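Amino acid amide racemase (Ochrobactrum anthropi, PDB 6GIO) belongs to the class-III aminotransferase family and binds pyridoxal-5'-phosphate, with a large cofactor domain and a smaller domain built from both ends of the chain. Local coordinates at residues C[321-325]-C[402-406]; C[96-100]-C[250-254]; C[328-332]-C[409-414]; C[23-27]-C[377-381]. All blocks are in the same frame, centred on the assembly; numbering follows the deposited sequence.

Contact 1: residues C[321-325]-C[402-406]; sequences RSERV and LTLTE
Ser322 and Val325, one turn apart on helix 318-339, face Leu402 and Glu406 of residues 402-406, which lead into helix 406-424, with the CA atoms of Ser322 and Leu402 6.4 Å apart. Arginine suits position 321 because it can cross this gap and still end in several N-H groups. The CG of Arg321 lies anti to the backbone N (chi1 -171°) and the chain runs straight on to NE, carrying the guanidinium end-on to the carbonyl of Leu404. Arg321 NH1 and NH2 both donate to Leu404 O, at 2.8 and 2.7 Å, from one face of the carbonyl plane, while that oxygen lies in the guanidinium plane. Val325 CG2 packs over the centre of one face of the Arg321 guanidinium, 3.8 Å above it, which probably limits rotation of the group. Farther out, Arg324 bends at chi3 (70°) and forks onto one oxygen of Glu406: its NH1 lies 2.8 Å from OE2 in a salt bridge, and NH2 adds a longer bond at 3.2 Å. A water donates both to Leu402 O and to Ser322 OG, which is also bonded to Leu318 O within its own helix. Val325 and Leu404 both rest on Ile409 of helix 406-424, for which Thr405 is the N-cap. Ser322, Val325 and Leu402 pack on Leu351, just before strand 352-357.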
loop_
_atom_site.group_PDB
_atom_site.type_symbol
_atom_site.label_atom_id
_atom_site.label_comp_id
_atom_site.label_asym_id
_atom_site.label_seq_id
_atom_site.Cartn_x
_atom_site.Cartn_y
_atom_site.Cartn_z
ATOM N N ARG C 321 -26.535 -1.900 -15.531
ATOM C CA ARG C 321 -27.374 -1.338 -14.491
ATOM C C ARG C 321 -26.963 0.083 -14.059
ATOM O O ARG C 321 -27.818 0.949 -13.867
ATOM C CB ARG C 321 -27.431 -2.271 -13.302
ATOM C CG ARG C 321 -28.460 -1.837 -12.288
ATOM C CD ARG C 321 -28.541 -2.781 -11.112
ATOM N NE ARG C 321 -29.567 -2.328 -10.173
ATOM C CZ ARG C 321 -29.389 -1.492 -9.142
ATOM N NH1 ARG C 321 -28.217 -0.959 -8.847
ATOM N NH2 ARG C 321 -30.415 -1.158 -8.400
ATOM N N SER C 322 -25.661 0.337 -13.935
ATOM C CA SER C 322 -25.195 1.629 -13.439
ATOM C C SER C 322 -25.526 2.765 -14.444
ATOM O O SER C 322 -25.858 3.886 -14.035
ATOM C CB SER C 322 -23.696 1.574 -13.128
ATOM O OG SER C 322 -23.421 0.603 -12.135
ATOM N N GLU C 323 -25.444 2.495 -15.748
ATOM C CA GLU C 323 -25.942 3.466 -16.735
ATOM C C GLU C 323 -27.400 3.838 -16.487
ATOM O O GLU C 323 -27.762 5.010 -16.511
ATOM C CB GLU C 323 -25.845 2.924 -18.166
ATOM C CG GLU C 323 -26.506 3.826 -19.192
ATOM C CD GLU C 323 -26.003 3.543 -20.599
ATOM O OE1 GLU C 323 -26.411 2.533 -21.203
ATOM O OE2 GLU C 323 -25.190 4.324 -21.120
ATOM N N ARG C 324 -28.237 2.829 -16.272
ATOM C CA ARG C 324 -29.673 3.055 -16.126
ATOM C C ARG C 324 -29.989 3.760 -14.796
ATOM O O ARG C 324 -30.637 4.786 -14.768
ATOM C CB ARG C 324 -30.436 1.726 -16.309
ATOM C CG ARG C 324 -31.967 1.822 -16.215
ATOM C CD ARG C 324 -32.622 0.452 -16.303
ATOM N NE ARG C 324 -32.380 -0.374 -15.109
ATOM C CZ ARG C 324 -33.016 -0.229 -13.943
ATOM N NH1 ARG C 324 -33.930 0.726 -13.778
ATOM N NH2 ARG C 324 -32.714 -1.024 -12.923
ATOM N N VAL C 325 -29.461 3.235 -13.705
ATOM C CA VAL C 325 -29.760 3.704 -12.346
ATOM C C VAL C 325 -29.074 5.064 -12.080
ATOM O O VAL C 325 -29.651 5.976 -11.461
ATOM C CB VAL C 325 -29.343 2.557 -11.364
ATOM C CG1 VAL C 325 -28.776 3.022 -10.042
ATOM C CG2 VAL C 325 -30.516 1.599 -11.174
ATOM N N LEU C 402 -22.465 0.241 -6.369
ATOM C CA LEU C 402 -23.129 -0.084 -7.604
ATOM C C LEU C 402 -24.447 -0.817 -7.342
ATOM O O LEU C 402 -25.290 -0.950 -8.230
ATOM C CB LEU C 402 -22.210 -0.976 -8.443
ATOM C CG LEU C 402 -20.898 -0.319 -8.906
ATOM C CD1 LEU C 402 -20.248 -1.116 -10.046
ATOM C CD2 LEU C 402 -21.125 1.096 -9.362
ATOM N N THR C 403 -24.602 -1.296 -6.111
ATOM C CA THR C 403 -25.802 -1.985 -5.686
ATOM C C THR C 403 -26.885 -1.046 -5.175
ATOM O O THR C 403 -27.888 -1.504 -4.628
ATOM C CB THR C 403 -25.442 -2.976 -4.560
ATOM O OG1 THR C 403 -24.655 -2.297 -3.585
ATOM C CG2 THR C 403 -24.621 -4.155 -5.146
ATOM N N LEU C 404 -26.693 0.255 -5.358
ATOM C CA LEU C 404 -27.677 1.244 -4.955
ATOM C C LEU C 404 -29.064 0.908 -5.549
ATOM O O LEU C 404 -29.200 0.653 -6.758
ATOM C CB LEU C 404 -27.224 2.643 -5.374
ATOM C CG LEU C 404 -28.031 3.813 -4.795
ATOM C CD1 LEU C 404 -27.790 4.002 -3.300
ATOM C CD2 LEU C 404 -27.732 5.091 -5.567
ATOM N N THR C 405 -30.090 0.895 -4.695
ATOM C CA THR C 405 -31.466 0.544 -5.171
ATOM C C THR C 405 -32.245 1.773 -5.639
ATOM O O THR C 405 -31.882 2.919 -5.332
ATOM C CB THR C 405 -32.288 -0.202 -4.099
ATOM O OG1 THR C 405 -32.576 0.669 -3.004
ATOM C CG2 THR C 405 -31.532 -1.402 -3.598
ATOM N N GLU C 406 -33.325 1.544 -6.380
ATOM C CA GLU C 406 -34.172 2.667 -6.809
ATOM C C GLU C 406 -34.854 3.408 -5.655
ATOM O O GLU C 406 -34.868 4.621 -5.659
ATOM C CB GLU C 406 -35.110 2.266 -7.937
ATOM C CG GLU C 406 -34.309 2.012 -9.215
ATOM C CD GLU C 406 -35.140 1.573 -10.414
ATOM O OE1 GLU C 406 -36.174 2.201 -10.700
ATOM O OE2 GLU C 406 -34.717 0.620 -11.104
HETATM O O HOH W 1 -25.430 -1.020 -10.728
#

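Contact 2: residues C[96-100]-C[250-254]; sequences RITPG and MHCFQ
His251 meets the backbone carbonyl of Ile97 through its imidazole, and this is the tight part of the contact. Its NE2 donates to Ile97 O at 2.9 Å, with an N-H...O angle of 157°. The oxygen lies near the ring plane, whereas the nitrogen stands above the carbonyl plane. Histidine suits the place, since its flat ring carries an N-H in its own plane that can be aimed at a backbone oxygen. With chi1 -49°, CG stands beside the backbone N and the ring points across. Gln254 OE1 takes the backbone N-H of His251 at 3.1 Å (164°), and Gln254 N bonds back to His251 O. Thr98 OG1 is 3.5 Å from His251 NE2, but its bond goes to Leu94 O. Looser van der Waals touches flank this part: the apolar Ile97 CD1 meets Met250 CE at 4.1 Å, and on the solvent side the exposed Pro99 brings CD to within 4.2 Å of Phe253 CZ and CG to within 4.1 Å of Gln254 NE2. Ile97 and Met250 also touch helix 300-315, and Thr98 and Phe253 touch Val263, so the contact lies against that helix and strand 262-265.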
loop_
_atom_site.group_PDB
_atom_site.type_symbol
_atom_site.label_atom_id
_atom_site.label_comp_id
_atom_site.label_asym_id
_atom_site.label_seq_id
_atom_site.Cartn_x
_atom_site.Cartn_y
_atom_site.Cartn_z
ATOM N N ARG C 96 -8.587 -10.955 -19.321
ATOM C CA ARG C 96 -9.769 -11.261 -20.077
ATOM C C ARG C 96 -10.719 -10.060 -20.192
ATOM O O ARG C 96 -11.223 -9.808 -21.257
ATOM C CB ARG C 96 -10.494 -12.456 -19.419
ATOM C CG ARG C 96 -11.735 -12.970 -20.141
ATOM C CD ARG C 96 -12.389 -14.153 -19.401
ATOM N NE ARG C 96 -12.533 -13.880 -17.964
ATOM C CZ ARG C 96 -13.563 -13.249 -17.393
ATOM N NH1 ARG C 96 -14.604 -12.825 -18.116
ATOM N NH2 ARG C 96 -13.555 -13.045 -16.081
ATOM N N ILE C 97 -10.982 -9.329 -19.102
ATOM C CA ILE C 97 -11.945 -8.227 -19.186
ATOM C C ILE C 97 -11.395 -6.907 -19.741
ATOM O O ILE C 97 -12.140 -5.957 -19.950
ATOM C CB ILE C 97 -12.655 -7.952 -17.831
ATOM C CG1 ILE C 97 -11.741 -7.287 -16.816
ATOM C CG2 ILE C 97 -13.265 -9.229 -17.291
ATOM C CD1 ILE C 97 -12.490 -6.613 -15.660
ATOM N N THR C 98 -10.091 -6.807 -19.943
ATOM C CA THR C 98 -9.538 -5.560 -20.389
ATOM C C THR C 98 -9.082 -5.772 -21.826
ATOM O O THR C 98 -8.252 -6.609 -22.092
ATOM C CB THR C 98 -8.372 -5.078 -19.490
ATOM O OG1 THR C 98 -8.788 -5.059 -18.103
ATOM C CG2 THR C 98 -7.933 -3.669 -19.893
ATOM N N PRO C 99 -9.642 -5.016 -22.771
ATOM C CA PRO C 99 -9.143 -5.213 -24.138
ATOM C C PRO C 99 -7.667 -4.847 -24.247
ATOM O O PRO C 99 -7.149 -4.007 -23.492
ATOM C CB PRO C 99 -9.989 -4.257 -24.965
ATOM C CG PRO C 99 -10.367 -3.165 -24.009
ATOM C CD PRO C 99 -10.496 -3.821 -22.651
ATOM N N GLY C 100 -6.994 -5.477 -25.184
ATOM C CA GLY C 100 -5.565 -5.349 -25.288
ATOM C C GLY C 100 -5.030 -6.269 -26.360
ATOM O O GLY C 100 -5.689 -7.224 -26.740
ATOM N N MET C 250 -17.653 -1.324 -18.737
ATOM C CA MET C 250 -16.767 -1.959 -17.781
ATOM C C MET C 250 -15.639 -0.982 -17.434
ATOM O O MET C 250 -15.354 -0.742 -16.264
ATOM C CB MET C 250 -16.223 -3.290 -18.327
ATOM C CG MET C 250 -15.282 -4.020 -17.343
ATOM S SD MET C 250 -16.024 -4.437 -15.721
ATOM C CE MET C 250 -16.515 -6.138 -16.009
ATOM N N HIS C 251 -15.029 -0.395 -18.460
ATOM C CA HIS C 251 -13.971 0.610 -18.257
ATOM C C HIS C 251 -14.386 1.974 -18.766
ATOM O O HIS C 251 -14.881 2.103 -19.900
ATOM C CB HIS C 251 -12.691 0.193 -18.966
ATOM C CG HIS C 251 -12.287 -1.212 -18.691
ATOM N ND1 HIS C 251 -11.851 -1.626 -17.448
ATOM C CD2 HIS C 251 -12.238 -2.301 -19.503
ATOM C CE1 HIS C 251 -11.576 -2.917 -17.504
ATOM N NE2 HIS C 251 -11.803 -3.351 -18.737
ATOM N N CYS C 252 -14.176 3.001 -17.943
ATOM C CA CYS C 252 -14.573 4.326 -18.357
ATOM C C CYS C 252 -13.908 4.733 -19.655
ATOM O O CYS C 252 -14.450 5.500 -20.384
ATOM C CB CYS C 252 -14.296 5.368 -17.293
ATOM S SG CYS C 252 -14.913 7.020 -17.740
ATOM N N PHE C 253 -12.707 4.254 -19.934
ATOM C CA PHE C 253 -12.043 4.673 -21.192
ATOM C C PHE C 253 -12.749 4.156 -22.434
ATOM O O PHE C 253 -12.512 4.686 -23.550
ATOM C CB PHE C 253 -10.568 4.273 -21.208
ATOM C CG PHE C 253 -10.315 2.798 -21.293
ATOM C CD1 PHE C 253 -10.300 2.146 -22.529
ATOM C CD2 PHE C 253 -9.972 2.060 -20.156
ATOM C CE1 PHE C 253 -10.013 0.796 -22.611
ATOM C CE2 PHE C 253 -9.640 0.704 -20.249
ATOM C CZ PHE C 253 -9.671 0.078 -21.470
ATOM N N GLN C 254 -13.610 3.149 -22.275
ATOM C CA GLN C 254 -14.341 2.624 -23.435
ATOM C C GLN C 254 -15.400 3.609 -23.954
ATOM O O GLN C 254 -15.861 3.457 -25.071
ATOM C CB GLN C 254 -14.989 1.255 -23.135
ATOM C CG GLN C 254 -13.997 0.157 -22.865
ATOM C CD GLN C 254 -14.600 -1.149 -22.418
ATOM O OE1 GLN C 254 -15.291 -1.230 -21.395
ATOM N NE2 GLN C 254 -14.242 -2.215 -23.135
#

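Contact 3: residues C[328-332]-C[409-414]; sequences IFADR and IDEAAD
The guanidinium of Arg332 lies with one face over the methyl of Ala413, whose CB is 3.5 Å above its plane and offset toward the rim, while carboxylates of Asp410 and Asp414 stand at its edge. The small alanine lets the arginine lie close to the neighbouring helix, and the two aspartates, one turn apart, present their acids along that helix to either amino end of the guanidinium. Arg332 NH2 to Asp414 OD1 is a long salt bridge of 3.4 Å, with the two planes 65° apart. NH1 points to Asp410 OD1, but the modelled approach is too short to be trusted in detail. Bends at chi2 (-72°) and chi3 turn the Arg332 chain across toward helix 406-424 and lay the guanidinium over Ala413, with NH2 near Asp414. Beside these charged groups the contact is apolar. The ring of Phe329 leans obliquely on Ile409 and Ala412: its CD1 is 3.8 Å from Ile409 CG2, and its CZ is 3.8 Å from Ala412 CB. Ile409 CG2 also lies 3.6 Å from Phe329 CA, so the beta-branched residue packs against the opposite backbone. Ile328 CG2 adds a looser touch to it. Segments 328-332 of helix 318-339 and 409-414 of helix 406-424 run at 24°, their axes 9.9 Å apart at closest. Ile409 continues to Leu404, just before helix 406-424, and Ala412 rests on Leu47, just after strand 43-46.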
loop_
_atom_site.group_PDB
_atom_site.type_symbol
_atom_site.label_atom_id
_atom_site.label_comp_id
_atom_site.label_asym_id
_atom_site.label_seq_id
_atom_site.Cartn_x
_atom_site.Cartn_y
_atom_site.Cartn_z
ATOM N N ILE C 328 -31.238 7.733 -13.863
ATOM C CA ILE C 328 -32.340 8.124 -12.947
ATOM C C ILE C 328 -31.860 9.066 -11.826
ATOM O O ILE C 328 -32.478 10.113 -11.573
ATOM C CB ILE C 328 -33.065 6.889 -12.350
ATOM C CG1 ILE C 328 -33.671 6.025 -13.484
ATOM C CG2 ILE C 328 -34.115 7.316 -11.331
ATOM C CD1 ILE C 328 -33.955 4.591 -13.078
ATOM N N PHE C 329 -30.747 8.711 -11.164
ATOM C CA PHE C 329 -30.222 9.511 -10.039
ATOM C C PHE C 329 -29.803 10.893 -10.538
ATOM O O PHE C 329 -30.159 11.912 -9.947
ATOM C CB PHE C 329 -29.025 8.801 -9.365
ATOM C CG PHE C 329 -28.567 9.433 -8.058
ATOM C CD1 PHE C 329 -29.355 10.352 -7.360
ATOM C CD2 PHE C 329 -27.357 9.060 -7.501
ATOM C CE1 PHE C 329 -28.926 10.912 -6.169
ATOM C CE2 PHE C 329 -26.922 9.605 -6.294
ATOM C CZ PHE C 329 -27.705 10.535 -5.629
ATOM N N ALA C 330 -29.055 10.915 -11.638
ATOM C CA ALA C 330 -28.568 12.169 -12.209
ATOM C C ALA C 330 -29.747 13.109 -12.554
ATOM O O ALA C 330 -29.702 14.312 -12.284
ATOM C CB ALA C 330 -27.678 11.908 -13.447
ATOM N N ASP C 331 -30.794 12.552 -13.150
ATOM C CA ASP C 331 -31.957 13.348 -13.553
ATOM C C ASP C 331 -32.720 13.916 -12.372
ATOM O O ASP C 331 -33.088 15.086 -12.424
ATOM C CB ASP C 331 -32.859 12.551 -14.496
ATOM C CG ASP C 331 -32.229 12.374 -15.860
ATOM O OD1 ASP C 331 -31.409 13.261 -16.246
ATOM O OD2 ASP C 331 -32.557 11.380 -16.549
ATOM N N ARG C 332 -32.887 13.137 -11.299
ATOM C CA ARG C 332 -33.446 13.678 -10.028
ATOM C C ARG C 332 -32.645 14.886 -9.578
ATOM O O ARG C 332 -33.181 15.931 -9.294
ATOM C CB ARG C 332 -33.481 12.629 -8.901
ATOM C CG ARG C 332 -34.424 11.459 -9.158
ATOM C CD ARG C 332 -35.915 11.826 -9.046
ATOM N NE ARG C 332 -36.209 12.501 -7.771
ATOM C CZ ARG C 332 -36.553 11.893 -6.635
ATOM N NH1 ARG C 332 -36.698 10.580 -6.598
ATOM N NH2 ARG C 332 -36.764 12.592 -5.529
ATOM N N ILE C 409 -32.255 5.695 -4.349
ATOM C CA ILE C 409 -32.101 6.893 -5.185
ATOM C C ILE C 409 -33.086 7.992 -4.780
ATOM O O ILE C 409 -32.673 9.144 -4.662
ATOM C CB ILE C 409 -32.186 6.582 -6.692
ATOM C CG1 ILE C 409 -30.961 5.782 -7.112
ATOM C CG2 ILE C 409 -32.228 7.875 -7.506
ATOM C CD1 ILE C 409 -31.044 5.166 -8.496
ATOM N N ASP C 410 -34.368 7.655 -4.541
ATOM C CA ASP C 410 -35.353 8.669 -4.061
ATOM C C ASP C 410 -34.985 9.215 -2.699
ATOM O O ASP C 410 -35.192 10.384 -2.435
ATOM C CB ASP C 410 -36.809 8.128 -3.910
ATOM C CG ASP C 410 -37.442 7.717 -5.219
ATOM O OD1 ASP C 410 -37.089 8.294 -6.268
ATOM O OD2 ASP C 410 -38.321 6.808 -5.192
ATOM N N GLU C 411 -34.521 8.349 -1.800
ATOM C CA GLU C 411 -34.134 8.785 -0.454
ATOM C C GLU C 411 -32.935 9.741 -0.518
ATOM O O GLU C 411 -32.839 10.732 0.247
ATOM C CB GLU C 411 -33.777 7.579 0.409
ATOM C CG GLU C 411 -33.376 7.952 1.813
ATOM C CD GLU C 411 -32.866 6.789 2.630
ATOM O OE1 GLU C 411 -32.674 5.677 2.077
ATOM O OE2 GLU C 411 -32.647 6.995 3.853
ATOM N N ALA C 412 -32.019 9.426 -1.428
ATOM C CA ALA C 412 -30.845 10.264 -1.657
ATOM C C ALA C 412 -31.188 11.666 -2.167
ATOM O O ALA C 412 -30.725 12.690 -1.641
ATOM C CB ALA C 412 -29.902 9.555 -2.633
ATOM N N ALA C 413 -31.950 11.702 -3.246
ATOM C CA ALA C 413 -32.367 12.947 -3.872
ATOM C C ALA C 413 -33.125 13.822 -2.878
ATOM O O ALA C 413 -32.955 15.050 -2.824
ATOM C CB ALA C 413 -33.232 12.629 -5.052
ATOM N N ASP C 414 -33.953 13.197 -2.068
ATOM C CA ASP C 414 -34.720 13.949 -1.077
ATOM C C ASP C 414 -33.838 14.540 -0.010
ATOM O O ASP C 414 -34.041 15.698 0.428
ATOM C CB ASP C 414 -35.813 13.054 -0.481
ATOM C CG ASP C 414 -37.040 12.917 -1.406
ATOM O OD1 ASP C 414 -37.195 13.683 -2.391
ATOM O OD2 ASP C 414 -37.854 12.019 -1.154
#

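Contact 4: residues C[23-27]-C[377-381]; sequences FSPLS and YRGYQ
An ST turn at Ser24 shapes the loop that leads into strand 28-32, and the contact sets this turn against two tyrosines on one side of helix 369-382. Ser24 OG accepts the backbone N-H of Leu26 at 3.2 Å, a bond that fits a short hydroxyl side chain and closes the turn around Pro25. The rigid, compact proline ring offers CH groups to both tyrosines. Its CG touches the edge of the Tyr377 ring, 3.8 Å from CE1, while its CD makes a CH-pi contact over one face of Tyr380. Tyr380 CG is anti to the backbone N (chi1 152°), which sends the ring out from the helix into the loop. Leu26 CB lies on the same side of the ring as the proline, 3.8 Å from Tyr380 CE1. The phenol reaches beyond the contact to Glu38, and Arg42 makes a cation-pi contact with the ring, so this tyrosine joins helix, loop and strand 35-38. Near the dimer interface, Leu26 packs on Tyr82 of the second subunit, and Tyr377 is covered by helix 431-434. In the CH-pi contact Pro25 CD stands 3.9 Å from the Tyr380 ring centroid, 22° off the ring normal.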
loop_
_atom_site.group_PDB
_atom_site.type_symbol
_atom_site.label_atom_id
_atom_site.label_comp_id
_atom_site.label_asym_id
_atom_site.label_seq_id
_atom_site.Cartn_x
_atom_site.Cartn_y
_atom_site.Cartn_z
ATOM N N PHE C 23 -15.224 14.786 6.402
ATOM C CA PHE C 23 -16.242 15.714 5.918
ATOM C C PHE C 23 -17.412 15.869 6.880
ATOM O O PHE C 23 -18.237 16.741 6.669
ATOM C CB PHE C 23 -16.775 15.257 4.566
ATOM C CG PHE C 23 -15.752 15.304 3.477
ATOM C CD1 PHE C 23 -14.868 14.265 3.300
ATOM C CD2 PHE C 23 -15.674 16.390 2.630
ATOM C CE1 PHE C 23 -13.930 14.287 2.281
ATOM C CE2 PHE C 23 -14.735 16.423 1.615
ATOM C CZ PHE C 23 -13.854 15.377 1.437
ATOM N N SER C 24 -17.497 15.008 7.898
ATOM C CA SER C 24 -18.620 15.004 8.839
ATOM C C SER C 24 -18.201 14.262 10.073
ATOM O O SER C 24 -17.150 13.612 10.061
ATOM C CB SER C 24 -19.886 14.355 8.234
ATOM O OG SER C 24 -19.911 12.936 8.389
ATOM N N PRO C 25 -19.012 14.334 11.153
ATOM C CA PRO C 25 -18.679 13.551 12.365
ATOM C C PRO C 25 -18.870 12.013 12.273
ATOM O O PRO C 25 -18.582 11.311 13.245
ATOM C CB PRO C 25 -19.662 14.094 13.437
ATOM C CG PRO C 25 -20.280 15.336 12.840
ATOM C CD PRO C 25 -20.214 15.166 11.332
ATOM N N LEU C 26 -19.383 11.507 11.154
ATOM C CA LEU C 26 -19.751 10.100 11.049
ATOM C C LEU C 26 -18.578 9.189 11.451
ATOM O O LEU C 26 -17.484 9.277 10.900
ATOM C CB LEU C 26 -20.200 9.776 9.631
ATOM C CG LEU C 26 -20.647 8.324 9.338
ATOM C CD1 LEU C 26 -21.802 7.931 10.258
ATOM C CD2 LEU C 26 -20.993 8.191 7.862
ATOM N N SER C 27 -18.850 8.343 12.431
ATOM C CA SER C 27 -17.882 7.456 13.062
ATOM C C SER C 27 -18.587 6.104 13.122
ATOM O O SER C 27 -19.722 6.017 13.611
ATOM C CB SER C 27 -17.504 8.009 14.458
ATOM O OG SER C 27 -16.974 9.320 14.290
ATOM N N TYR C 377 -22.611 18.230 5.971
ATOM C CA TYR C 377 -22.952 18.059 7.385
ATOM C C TYR C 377 -24.451 17.879 7.589
ATOM O O TYR C 377 -24.913 17.011 8.345
ATOM C CB TYR C 377 -22.490 19.257 8.183
ATOM C CG TYR C 377 -22.875 19.152 9.617
ATOM C CD1 TYR C 377 -22.074 18.471 10.507
ATOM C CD2 TYR C 377 -24.037 19.747 10.090
ATOM C CE1 TYR C 377 -22.412 18.372 11.841
ATOM C CE2 TYR C 377 -24.386 19.655 11.424
ATOM C CZ TYR C 377 -23.568 18.958 12.289
ATOM O OH TYR C 377 -23.918 18.855 13.606
ATOM N N ARG C 378 -25.234 18.692 6.920
ATOM C CA ARG C 378 -26.670 18.529 7.022
ATOM C C ARG C 378 -27.133 17.225 6.370
ATOM O O ARG C 378 -28.075 16.585 6.862
ATOM C CB ARG C 378 -27.390 19.731 6.428
ATOM C CG ARG C 378 -28.899 19.735 6.596
ATOM C CD ARG C 378 -29.274 19.739 8.075
ATOM N NE ARG C 378 -30.716 19.783 8.263
ATOM C CZ ARG C 378 -31.330 19.491 9.414
ATOM N NH1 ARG C 378 -30.627 19.107 10.477
ATOM N NH2 ARG C 378 -32.640 19.544 9.487
ATOM N N GLY C 379 -26.501 16.834 5.256
ATOM C CA GLY C 379 -26.742 15.501 4.668
ATOM C C GLY C 379 -26.572 14.364 5.679
ATOM O O GLY C 379 -27.409 13.468 5.827
ATOM N N TYR C 380 -25.449 14.399 6.344
ATOM C CA TYR C 380 -25.130 13.471 7.394
ATOM C C TYR C 380 -26.233 13.447 8.481
ATOM O O TYR C 380 -26.680 12.374 8.874
ATOM C CB TYR C 380 -23.756 13.840 7.968
ATOM C CG TYR C 380 -23.576 13.444 9.392
ATOM C CD1 TYR C 380 -23.245 12.123 9.722
ATOM C CD2 TYR C 380 -23.758 14.382 10.435
ATOM C CE1 TYR C 380 -23.091 11.749 11.037
ATOM C CE2 TYR C 380 -23.614 14.011 11.760
ATOM C CZ TYR C 380 -23.276 12.698 12.047
ATOM O OH TYR C 380 -23.101 12.293 13.337
ATOM N N GLN C 381 -26.699 14.604 8.935
ATOM C CA GLN C 381 -27.756 14.609 9.980
ATOM C C GLN C 381 -29.067 14.054 9.430
ATOM O O GLN C 381 -29.818 13.457 10.142
ATOM C CB GLN C 381 -28.018 16.013 10.482
ATOM C CG GLN C 381 -26.863 16.664 11.142
ATOM C CD GLN C 381 -27.283 18.019 11.696
ATOM O OE1 GLN C 381 -27.734 18.886 10.962
ATOM N NE2 GLN C 381 -27.136 18.194 12.996
#

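How the contacts relate
Contacts 1 and 3 follow one another along the pairing of helix 318-339 with the chain at 402-414. Their centres are 11 Å apart and Ile409 bridges them, its CD1 lying 3.4 Å from Val325 O. Contact 4 joins the N-terminal loop 23-27 to helix 369-382; its centre is 19 Å from that of contact 3, with nearest atoms about 8 Å apart. The centres of contacts 2 and 4 are 36 Å apart, on opposite sides of the chain's centre, and contact 2 lies beside the sheet that contains strand 262-265. It is linked to the pocket through Glu239, between the pocket residues Asp238 and Val240, which bonds to the backbone of Cys252 and Phe253; the Phe253 side chain is about 12 Å from pyridoxal-5'-phosphate.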